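PDB 4ZWV: putative aminotransferase from Actinomadura melliaura, which probably acts as a pyridoxal 5'-phosphate-dependent sugar aminotransferase in the biosynthesis of the aminopentose of the indolocarbazole AT2433. Local coordinates for residues E209-R221 against Y230-T242. Numbering follows the deposited sequence. Where two conformers were deposited one is given.
Sequences ERAMLRRFYGIDR and YDVAEWGLKWHMT
Arg214 holds Trp235 O in the tight half of this contact, in which helix 205-214 and the type I' turn that follows, Phe216-Ile219, are wrapped by the loop leading to helix 243-273, at the dimer interface of a DegT/DnrJ/EryC1-family aminotransferase. Bent at chi3 (77°), the Arg214 chain brings its guanidinium side-on to Trp235 O, NE at 2.7 Å and NH2 at 2.8 Å, while NH2 also lies over the indole face of Trp235. With an alanine here, Trp235 O would probably lose both donors and Glu234 CB the guanidinium face it packs on. Glu234 itself is gripped by Arg210, whose NE meets the syn lone pair of OE1 at 2.9 Å, almost straight at 171°; NH2 reaches OE2 in a more bent bond, completing a side-on salt bridge. Further along, Tyr217 N bonds Leu237 O and Trp239 N bonds Arg215 O, a single bridge centred on Phe216 and Lys238. Gly218 suits its turn because its positive phi would jam a CB against the preceding carbonyl, and that CB would also strike Glu234 O; one on Gly236 would strike Arg214 O.

The other flank is looser: one water joins Gly218 O to Ala233 N, a second joins it to Asp231 O, and Ile219 CG1 touches Val232 CG2 and Tyr230 CE2, while Val232 CG1 rests on Tyr217 O. Tyr217 OH bonds Thr58 of the second subunit, a cofactor-site residue, and Lys238 NZ pairs with its Asp196. That NZ also donates to NE2 of His240, whose ND1 is bonded to Gln31; Phe216 CD1 sits 3.4 Å from His240 CE1, over one face of the imidazole, toward its rim.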
ATOM      1  N   GLU A 209     -13.853  -0.218 -14.800  0.63 11.78           N
ATOM      2  CA  GLU A 209     -14.708  -0.906 -13.839  0.63  9.62           C
ATOM      3  C   GLU A 209     -13.925  -1.950 -13.036  0.63 11.09           C
ATOM      4  O   GLU A 209     -14.119  -2.071 -11.818  0.63 10.26           O
ATOM      5  CB  GLU A 209     -15.902  -1.549 -14.545  0.63 13.49           C
ATOM      6  CG  GLU A 209     -16.865  -0.548 -15.194  0.63 15.89           C
ATOM      7  CD  GLU A 209     -17.685   0.252 -14.192  0.63 23.96           C
ATOM      8  OE1 GLU A 209     -17.756  -0.137 -13.006  0.63 24.11           O
ATOM      9  OE2 GLU A 209     -18.265   1.285 -14.591  0.63 28.58           O
ATOM     10  N   ARG A 210     -13.026  -2.685 -13.693  1.00  9.12           N
ATOM     11  CA  ARG A 210     -12.199  -3.665 -12.983  1.00  9.12           C
ATOM     12  C   ARG A 210     -11.259  -2.987 -11.993  1.00  9.56           C
ATOM     13  O   ARG A 210     -11.056  -3.478 -10.875  1.00 10.10           O
ATOM     14  CB  ARG A 210     -11.391  -4.516 -13.966  1.00 12.31           C
ATOM     15  CG  ARG A 210     -12.251  -5.396 -14.852  1.00 12.85           C
ATOM     16  CD  ARG A 210     -11.399  -6.111 -15.888  1.00 13.19           C
ATOM     17  NE  ARG A 210     -10.439  -6.997 -15.235  1.00 15.08           N
ATOM     18  CZ  ARG A 210      -9.177  -7.172 -15.616  1.00 16.63           C
ATOM     19  NH1 ARG A 210      -8.693  -6.530 -16.674  1.00 16.10           N
ATOM     20  NH2 ARG A 210      -8.397  -8.000 -14.933  1.00 15.89           N
ATOM     21  N   ALA A 211     -10.707  -1.839 -12.380  1.00  9.76           N
ATOM     22  CA  ALA A 211      -9.800  -1.107 -11.504  1.00  9.53           C
ATOM     23  C   ALA A 211     -10.493  -0.620 -10.244  1.00  8.56           C
ATOM     24  O   ALA A 211      -9.930  -0.686  -9.153  1.00  9.62           O
ATOM     25  CB  ALA A 211      -9.183   0.092 -12.244  1.00  8.38           C
HETATM   26  N   MSE A 212     -11.722  -0.135 -10.394  0.57  9.87           N
HETATM   27  CA  MSE A 212     -12.485   0.361  -9.255  0.57 10.00           C
HETATM   28  C   MSE A 212     -12.840  -0.730  -8.261  0.57 10.07           C
HETATM   29  O   MSE A 212     -12.983  -0.463  -7.070  0.57 12.39           O
HETATM   30  CB  MSE A 212     -13.758   1.046  -9.722  0.57 12.44           C
HETATM   31  CG  MSE A 212     -13.497   2.377 -10.366  0.57 10.23           C
HETATM   32 SE   MSE A 212     -15.155   3.309 -10.682  0.57 25.99          SE
HETATM   33  CE  MSE A 212     -15.736   2.334 -12.240  0.57 13.34           C
ATOM     34  N   LEU A 213     -13.006  -1.953  -8.753  1.00 10.15           N
ATOM     35  CA  LEU A 213     -13.229  -3.090  -7.868  1.00  9.65           C
ATOM     36  C   LEU A 213     -11.929  -3.582  -7.231  1.00  8.41           C
ATOM     37  O   LEU A 213     -11.846  -3.763  -6.006  1.00  9.48           O
ATOM     38  CB  LEU A 213     -13.903  -4.242  -8.630  1.00 10.96           C
ATOM     39  CG  LEU A 213     -15.387  -4.073  -8.935  1.00 12.49           C
ATOM     40  CD1 LEU A 213     -15.813  -5.138  -9.932  1.00 14.72           C
ATOM     41  CD2 LEU A 213     -16.200  -4.173  -7.659  1.00 14.72           C
ATOM     42  N   ARG A 214     -10.910  -3.813  -8.053  1.00  8.47           N
ATOM     43  CA  ARG A 214      -9.709  -4.466  -7.555  1.00  8.39           C
ATOM     44  C   ARG A 214      -8.848  -3.568  -6.675  1.00  9.84           C
ATOM     45  O   ARG A 214      -8.019  -4.072  -5.931  1.00  9.42           O
ATOM     46  CB  ARG A 214      -8.880  -5.011  -8.717  1.00  9.88           C
ATOM     47  CG  ARG A 214      -9.638  -6.058  -9.545  1.00  8.74           C
ATOM     48  CD  ARG A 214      -8.708  -6.764 -10.522  1.00 11.07           C
ATOM     49  NE  ARG A 214      -7.905  -7.753  -9.815  1.00 13.40           N
ATOM     50  CZ  ARG A 214      -7.093  -8.630 -10.396  1.00 20.76           C
ATOM     51  NH1 ARG A 214      -6.954  -8.653 -11.713  1.00 21.18           N
ATOM     52  NH2 ARG A 214      -6.408  -9.487  -9.650  1.00 22.06           N
ATOM     53  N   ARG A 215      -9.071  -2.255  -6.704  1.00  9.64           N
ATOM     54  CA  ARG A 215      -8.295  -1.390  -5.825  1.00  9.64           C
ATOM     55  C   ARG A 215      -8.689  -1.562  -4.357  1.00  9.12           C
ATOM     56  O   ARG A 215      -7.962  -1.116  -3.478  1.00  9.25           O
ATOM     57  CB  ARG A 215      -8.444   0.074  -6.226  1.00 10.32           C
ATOM     58  CG  ARG A 215      -9.783   0.650  -5.871  1.00 11.47           C
ATOM     59  CD  ARG A 215      -9.805   2.151  -6.078  1.00 11.44           C
ATOM     60  NE  ARG A 215     -11.182   2.601  -5.982  1.00 11.41           N
ATOM     61  CZ  ARG A 215     -11.594   3.829  -6.256  1.00 14.08           C
ATOM     62  NH1 ARG A 215     -10.725   4.771  -6.630  1.00  9.83           N
ATOM     63  NH2 ARG A 215     -12.880   4.110  -6.131  1.00 20.78           N
ATOM     64  N   PHE A 216      -9.839  -2.183  -4.094  1.00  8.26           N
ATOM     65  CA  PHE A 216     -10.265  -2.480  -2.726  1.00  8.96           C
ATOM     66  C   PHE A 216     -10.722  -3.939  -2.660  1.00  8.46           C
ATOM     67  O   PHE A 216     -11.919  -4.236  -2.539  1.00  9.07           O
ATOM     68  CB  PHE A 216     -11.377  -1.527  -2.249  1.00 10.06           C
ATOM     69  CG  PHE A 216     -11.749  -1.726  -0.799  1.00 10.91           C
ATOM     70  CD1 PHE A 216     -10.895  -1.307   0.206  1.00 11.26           C
ATOM     71  CD2 PHE A 216     -12.935  -2.352  -0.450  1.00 10.78           C
ATOM     72  CE1 PHE A 216     -11.218  -1.502   1.545  1.00 11.54           C
ATOM     73  CE2 PHE A 216     -13.270  -2.554   0.886  1.00 12.47           C
ATOM     74  CZ  PHE A 216     -12.407  -2.124   1.885  1.00 12.25           C
ATOM     75  N   TYR A 217      -9.746  -4.833  -2.793  1.00  9.18           N
ATOM     76  CA  TYR A 217      -9.924  -6.269  -2.578  1.00  8.50           C
ATOM     77  C   TYR A 217     -10.886  -6.946  -3.543  1.00 10.91           C
ATOM     78  O   TYR A 217     -11.230  -8.105  -3.336  1.00  9.36           O
ATOM     79  CB  TYR A 217     -10.411  -6.542  -1.155  1.00  8.74           C
ATOM     80  CG  TYR A 217      -9.553  -5.961  -0.062  1.00  8.49           C
ATOM     81  CD1 TYR A 217      -8.308  -6.507   0.238  1.00 11.28           C
ATOM     82  CD2 TYR A 217      -9.993  -4.874   0.672  1.00  9.33           C
ATOM     83  CE1 TYR A 217      -7.514  -5.979   1.264  1.00 10.12           C
ATOM     84  CE2 TYR A 217      -9.211  -4.330   1.700  1.00  9.73           C
ATOM     85  CZ  TYR A 217      -7.978  -4.896   1.984  1.00 11.20           C
ATOM     86  OH  TYR A 217      -7.227  -4.374   3.020  1.00  9.76           O
ATOM     87  N   GLY A 218     -11.327  -6.246  -4.591  1.00  8.88           N
ATOM     88  CA  GLY A 218     -12.371  -6.814  -5.435  1.00 10.26           C
ATOM     89  C   GLY A 218     -13.762  -6.722  -4.827  1.00 10.92           C
ATOM     90  O   GLY A 218     -14.716  -7.348  -5.321  1.00 11.50           O
ATOM     91  N   ILE A 219     -13.887  -5.956  -3.750  1.00 10.19           N
ATOM     92  CA  ILE A 219     -15.157  -5.801  -3.040  1.00  8.54           C
ATOM     93  C   ILE A 219     -15.910  -4.571  -3.540  1.00 12.93           C
ATOM     94  O   ILE A 219     -15.392  -3.450  -3.501  1.00 13.70           O
ATOM     95  CB  ILE A 219     -14.924  -5.696  -1.511  1.00  9.57           C
ATOM     96  CG1 ILE A 219     -14.323  -7.007  -0.979  1.00 10.57           C
ATOM     97  CG2 ILE A 219     -16.228  -5.371  -0.787  1.00 13.96           C
ATOM     98  CD1 ILE A 219     -13.883  -6.957   0.485  1.00 10.93           C
ATOM     99  N   ASP A 220     -17.124  -4.800  -4.032  1.00 11.87           N
ATOM    100  CA  ASP A 220     -18.041  -3.728  -4.407  1.00 14.75           C
ATOM    101  C   ASP A 220     -18.480  -3.009  -3.130  1.00 15.43           C
ATOM    102  O   ASP A 220     -19.223  -3.556  -2.322  1.00 16.77           O
ATOM    103  CB  ASP A 220     -19.239  -4.319  -5.162  1.00 16.24           C
ATOM    104  CG  ASP A 220     -20.223  -3.268  -5.632  1.00 29.59           C
ATOM    105  OD1 ASP A 220     -20.134  -2.104  -5.195  1.00 20.07           O
ATOM    106  OD2 ASP A 220     -21.098  -3.622  -6.452  1.00 37.58           O
ATOM    107  N   ARG A 221     -18.030  -1.771  -2.966  1.00 18.47           N
ATOM    108  CA  ARG A 221     -18.264  -1.062  -1.713  1.00 18.18           C
ATOM    109  C   ARG A 221     -19.711  -0.604  -1.545  1.00 23.56           C
ATOM    110  O   ARG A 221     -20.106  -0.183  -0.459  1.00 26.37           O
ATOM    111  CB  ARG A 221     -17.308   0.126  -1.603  1.00 21.55           C
ATOM    112  CG  ARG A 221     -15.851  -0.316  -1.414  1.00 20.67           C
ATOM    113  CD  ARG A 221     -14.887   0.863  -1.429  1.00 19.08           C
ATOM    114  NE  ARG A 221     -15.189   1.826  -0.370  1.00 20.23           N
ATOM    115  CZ  ARG A 221     -14.673   1.779   0.851  1.00 21.87           C
ATOM    116  NH1 ARG A 221     -13.824   0.814   1.183  1.00 21.94           N
ATOM    117  NH2 ARG A 221     -15.005   2.708   1.744  1.00 25.34           N
ATOM    118  N   TYR A 230     -22.067 -10.107  -1.385  1.00 12.96           N
ATOM    119  CA  TYR A 230     -21.151  -9.620  -2.398  1.00 12.45           C
ATOM    120  C   TYR A 230     -20.246 -10.757  -2.838  1.00 12.38           C
ATOM    121  O   TYR A 230     -20.047 -11.735  -2.108  1.00 13.52           O
ATOM    122  CB  TYR A 230     -20.325  -8.434  -1.879  1.00 12.02           C
ATOM    123  CG  TYR A 230     -19.429  -8.806  -0.717  1.00 10.31           C
ATOM    124  CD1 TYR A 230     -19.940  -8.910   0.573  1.00 13.53           C
ATOM    125  CD2 TYR A 230     -18.075  -9.072  -0.922  1.00  9.43           C
ATOM    126  CE1 TYR A 230     -19.120  -9.276   1.637  1.00 12.52           C
ATOM    127  CE2 TYR A 230     -17.250  -9.428   0.131  1.00  9.66           C
ATOM    128  CZ  TYR A 230     -17.778  -9.534   1.398  1.00 10.80           C
ATOM    129  OH  TYR A 230     -16.962  -9.893   2.440  1.00 11.65           O
ATOM    130  N   ASP A 231     -19.720 -10.635  -4.049  1.00 11.47           N
ATOM    131  CA  ASP A 231     -18.844 -11.654  -4.599  1.00 10.34           C
ATOM    132  C   ASP A 231     -17.593 -11.012  -5.148  1.00 11.19           C
ATOM    133  O   ASP A 231     -17.666 -10.037  -5.898  1.00 14.39           O
ATOM    134  CB  ASP A 231     -19.532 -12.457  -5.703  1.00 12.33           C
ATOM    135  CG  ASP A 231     -18.573 -13.403  -6.395  1.00 15.99           C
ATOM    136  OD1 ASP A 231     -18.186 -14.401  -5.760  1.00 14.64           O
ATOM    137  OD2 ASP A 231     -18.208 -13.157  -7.576  1.00 17.94           O
ATOM    138  N   VAL A 232     -16.439 -11.544  -4.772  1.00  9.89           N
ATOM    139  CA  VAL A 232     -15.183 -11.076  -5.328  1.00  9.12           C
ATOM    140  C   VAL A 232     -14.848 -11.902  -6.566  1.00 11.16           C
ATOM    141  O   VAL A 232     -14.511 -13.091  -6.452  1.00 11.56           O
ATOM    142  CB  VAL A 232     -14.024 -11.172  -4.307  1.00  8.87           C
ATOM    143  CG1 VAL A 232     -12.713 -10.762  -4.967  1.00  9.15           C
ATOM    144  CG2 VAL A 232     -14.309 -10.300  -3.081  1.00 10.67           C
ATOM    145  N   ALA A 233     -15.002 -11.285  -7.742  1.00  9.99           N
ATOM    146  CA  ALA A 233     -14.736 -11.961  -9.015  1.00 11.42           C
ATOM    147  C   ALA A 233     -13.241 -12.064  -9.337  1.00 10.31           C
ATOM    148  O   ALA A 233     -12.785 -13.023  -9.951  1.00 11.74           O
ATOM    149  CB  ALA A 233     -15.467 -11.243 -10.137  1.00 12.54           C
ATOM    150  N   GLU A 234     -12.501 -11.033  -8.939  1.00 10.97           N
ATOM    151  CA  GLU A 234     -11.052 -10.978  -9.085  1.00 10.14           C
ATOM    152  C   GLU A 234     -10.507 -10.324  -7.826  1.00  8.99           C
ATOM    153  O   GLU A 234     -10.986  -9.262  -7.433  1.00 10.68           O
ATOM    154  CB  GLU A 234     -10.629 -10.155 -10.312  1.00 11.15           C
ATOM    155  CG  GLU A 234     -11.186 -10.597 -11.649  1.00 13.22           C
ATOM    156  CD  GLU A 234     -10.652  -9.722 -12.780  1.00 20.06           C
ATOM    157  OE1 GLU A 234     -11.064  -8.539 -12.884  1.00 19.44           O
ATOM    158  OE2 GLU A 234      -9.805 -10.220 -13.550  1.00 27.12           O
ATOM    159  N   TRP A 235      -9.511 -10.941  -7.200  1.00 10.29           N
ATOM    160  CA  TRP A 235      -8.977 -10.392  -5.958  1.00 10.19           C
ATOM    161  C   TRP A 235      -8.198  -9.092  -6.188  1.00  9.61           C
ATOM    162  O   TRP A 235      -7.783  -8.778  -7.300  1.00 11.03           O
ATOM    163  CB  TRP A 235      -8.089 -11.433  -5.246  1.00  9.58           C
ATOM    164  CG  TRP A 235      -6.861 -11.830  -6.016  1.00 10.34           C
ATOM    165  CD1 TRP A 235      -6.712 -12.935  -6.810  1.00 12.69           C
ATOM    166  CD2 TRP A 235      -5.614 -11.119  -6.084  1.00  8.70           C
ATOM    167  NE1 TRP A 235      -5.448 -12.956  -7.364  1.00 14.03           N
ATOM    168  CE2 TRP A 235      -4.756 -11.857  -6.927  1.00 12.33           C
ATOM    169  CE3 TRP A 235      -5.130  -9.946  -5.485  1.00 10.20           C
ATOM    170  CZ2 TRP A 235      -3.451 -11.446  -7.214  1.00 12.35           C
ATOM    171  CZ3 TRP A 235      -3.832  -9.532  -5.785  1.00 12.18           C
ATOM    172  CH2 TRP A 235      -3.011 -10.285  -6.639  1.00 13.06           C
ATOM    173  N   GLY A 236      -8.050  -8.322  -5.114  1.00  9.38           N
ATOM    174  CA  GLY A 236      -7.192  -7.150  -5.113  1.00  9.46           C
ATOM    175  C   GLY A 236      -6.633  -6.979  -3.722  1.00  9.14           C
ATOM    176  O   GLY A 236      -6.932  -7.763  -2.823  1.00  9.19           O
ATOM    177  N   LEU A 237      -5.818  -5.949  -3.527  1.00  9.54           N
ATOM    178  CA  LEU A 237      -5.310  -5.639  -2.194  1.00 10.80           C
ATOM    179  C   LEU A 237      -5.889  -4.312  -1.715  1.00  8.64           C
ATOM    180  O   LEU A 237      -6.945  -3.893  -2.181  1.00  9.75           O
ATOM    181  CB  LEU A 237      -3.776  -5.606  -2.190  1.00 11.81           C
ATOM    182  CG  LEU A 237      -3.133  -6.956  -2.523  1.00  9.30           C
ATOM    183  CD1 LEU A 237      -1.602  -6.859  -2.549  1.00 10.89           C
ATOM    184  CD2 LEU A 237      -3.576  -7.996  -1.497  1.00  9.85           C
ATOM    185  N   LYS A 238      -5.236  -3.678  -0.741  1.00  8.99           N
ATOM    186  CA  LYS A 238      -5.698  -2.378  -0.257  1.00 10.23           C
ATOM    187  C   LYS A 238      -4.947  -1.310  -1.044  1.00 11.55           C
ATOM    188  O   LYS A 238      -3.993  -0.693  -0.564  1.00 13.13           O
ATOM    189  CB  LYS A 238      -5.463  -2.228   1.247  1.00 11.09           C
ATOM    190  CG  LYS A 238      -6.124  -1.023   1.855  1.00 15.55           C
ATOM    191  CD  LYS A 238      -5.671  -0.859   3.293  1.00 21.27           C
ATOM    192  CE  LYS A 238      -6.163   0.445   3.844  1.00 32.98           C
ATOM    193  NZ  LYS A 238      -7.645   0.502   3.881  1.00 36.64           N
ATOM    194  N   TRP A 239      -5.376  -1.112  -2.277  1.00  8.76           N
ATOM    195  CA  TRP A 239      -4.672  -0.232  -3.182  1.00  7.36           C
ATOM    196  C   TRP A 239      -5.348   1.122  -3.324  1.00  9.25           C
ATOM    197  O   TRP A 239      -4.868   1.966  -4.074  1.00 10.19           O
ATOM    198  CB  TRP A 239      -4.572  -0.878  -4.562  1.00  7.62           C
ATOM    199  CG  TRP A 239      -3.562  -2.010  -4.657  1.00  8.77           C
ATOM    200  CD1 TRP A 239      -2.318  -2.060  -4.100  1.00 10.91           C
ATOM    201  CD2 TRP A 239      -3.717  -3.226  -5.407  1.00  8.03           C
ATOM    202  NE1 TRP A 239      -1.689  -3.243  -4.448  1.00 12.41           N
ATOM    203  CE2 TRP A 239      -2.527  -3.968  -5.255  1.00 10.28           C
ATOM    204  CE3 TRP A 239      -4.751  -3.759  -6.183  1.00  9.23           C
ATOM    205  CZ2 TRP A 239      -2.346  -5.221  -5.842  1.00 13.67           C
ATOM    206  CZ3 TRP A 239      -4.565  -5.003  -6.777  1.00 10.77           C
ATOM    207  CH2 TRP A 239      -3.371  -5.716  -6.602  1.00 11.72           C
ATOM    208  N   HIS A 240      -6.453   1.325  -2.622  1.00  8.76           N
ATOM    209  CA  HIS A 240      -7.221   2.561  -2.770  1.00  9.80           C
ATOM    210  C   HIS A 240      -6.659   3.736  -1.964  1.00  8.68           C
ATOM    211  O   HIS A 240      -5.762   3.575  -1.127  1.00 10.52           O
ATOM    212  CB  HIS A 240      -8.689   2.316  -2.384  1.00  9.45           C
ATOM    213  CG  HIS A 240      -8.905   2.083  -0.923  1.00  9.25           C
ATOM    214  ND1 HIS A 240     -10.146   2.197  -0.339  1.00 13.65           N
ATOM    215  CD2 HIS A 240      -8.054   1.718   0.063  1.00 14.43           C
ATOM    216  CE1 HIS A 240     -10.047   1.933   0.953  1.00 12.78           C
ATOM    217  NE2 HIS A 240      -8.788   1.645   1.225  1.00 15.65           N
HETATM  218  N   MSE A 241      -7.184   4.919  -2.279  1.00  8.04           N
HETATM  219  CA  MSE A 241      -6.951   6.139  -1.512  1.00  8.80           C
HETATM  220  C   MSE A 241      -8.135   6.377  -0.575  1.00  8.45           C
HETATM  221  O   MSE A 241      -9.277   6.063  -0.934  1.00 10.37           O
HETATM  222  CB  MSE A 241      -6.784   7.345  -2.453  1.00  9.13           C
HETATM  223  CG  MSE A 241      -6.499   8.649  -1.719  1.00  9.32           C
HETATM  224 SE   MSE A 241      -6.549  10.202  -2.871  0.62 13.74          SE
HETATM  225  CE  MSE A 241      -5.066   9.764  -4.058  1.00 10.66           C
ATOM    226  N   THR A 242      -7.877   6.957   0.597  1.00  8.62           N
ATOM    227  CA  THR A 242      -8.946   7.303   1.525  1.00  8.97           C
ATOM    228  C   THR A 242      -9.122   8.816   1.635  1.00  9.73           C
ATOM    229  O   THR A 242      -8.331   9.587   1.070  1.00 10.65           O
ATOM    230  CB  THR A 242      -8.671   6.737   2.904  1.00 12.34           C
ATOM    231  OG1 THR A 242      -7.439   7.294   3.377  1.00 17.51           O
ATOM    232  CG2 THR A 242      -8.559   5.222   2.832  1.00 14.08           C
TER
HETATM  233  O   HOH W   1      -8.307  -2.067   4.643  0.50 21.30           O
HETATM  234  O   HOH W   2     -15.222  -8.392  -7.794  1.00 11.77           O
HETATM  235  O   HOH W   3     -17.849  -7.573  -4.584  1.00 18.63           O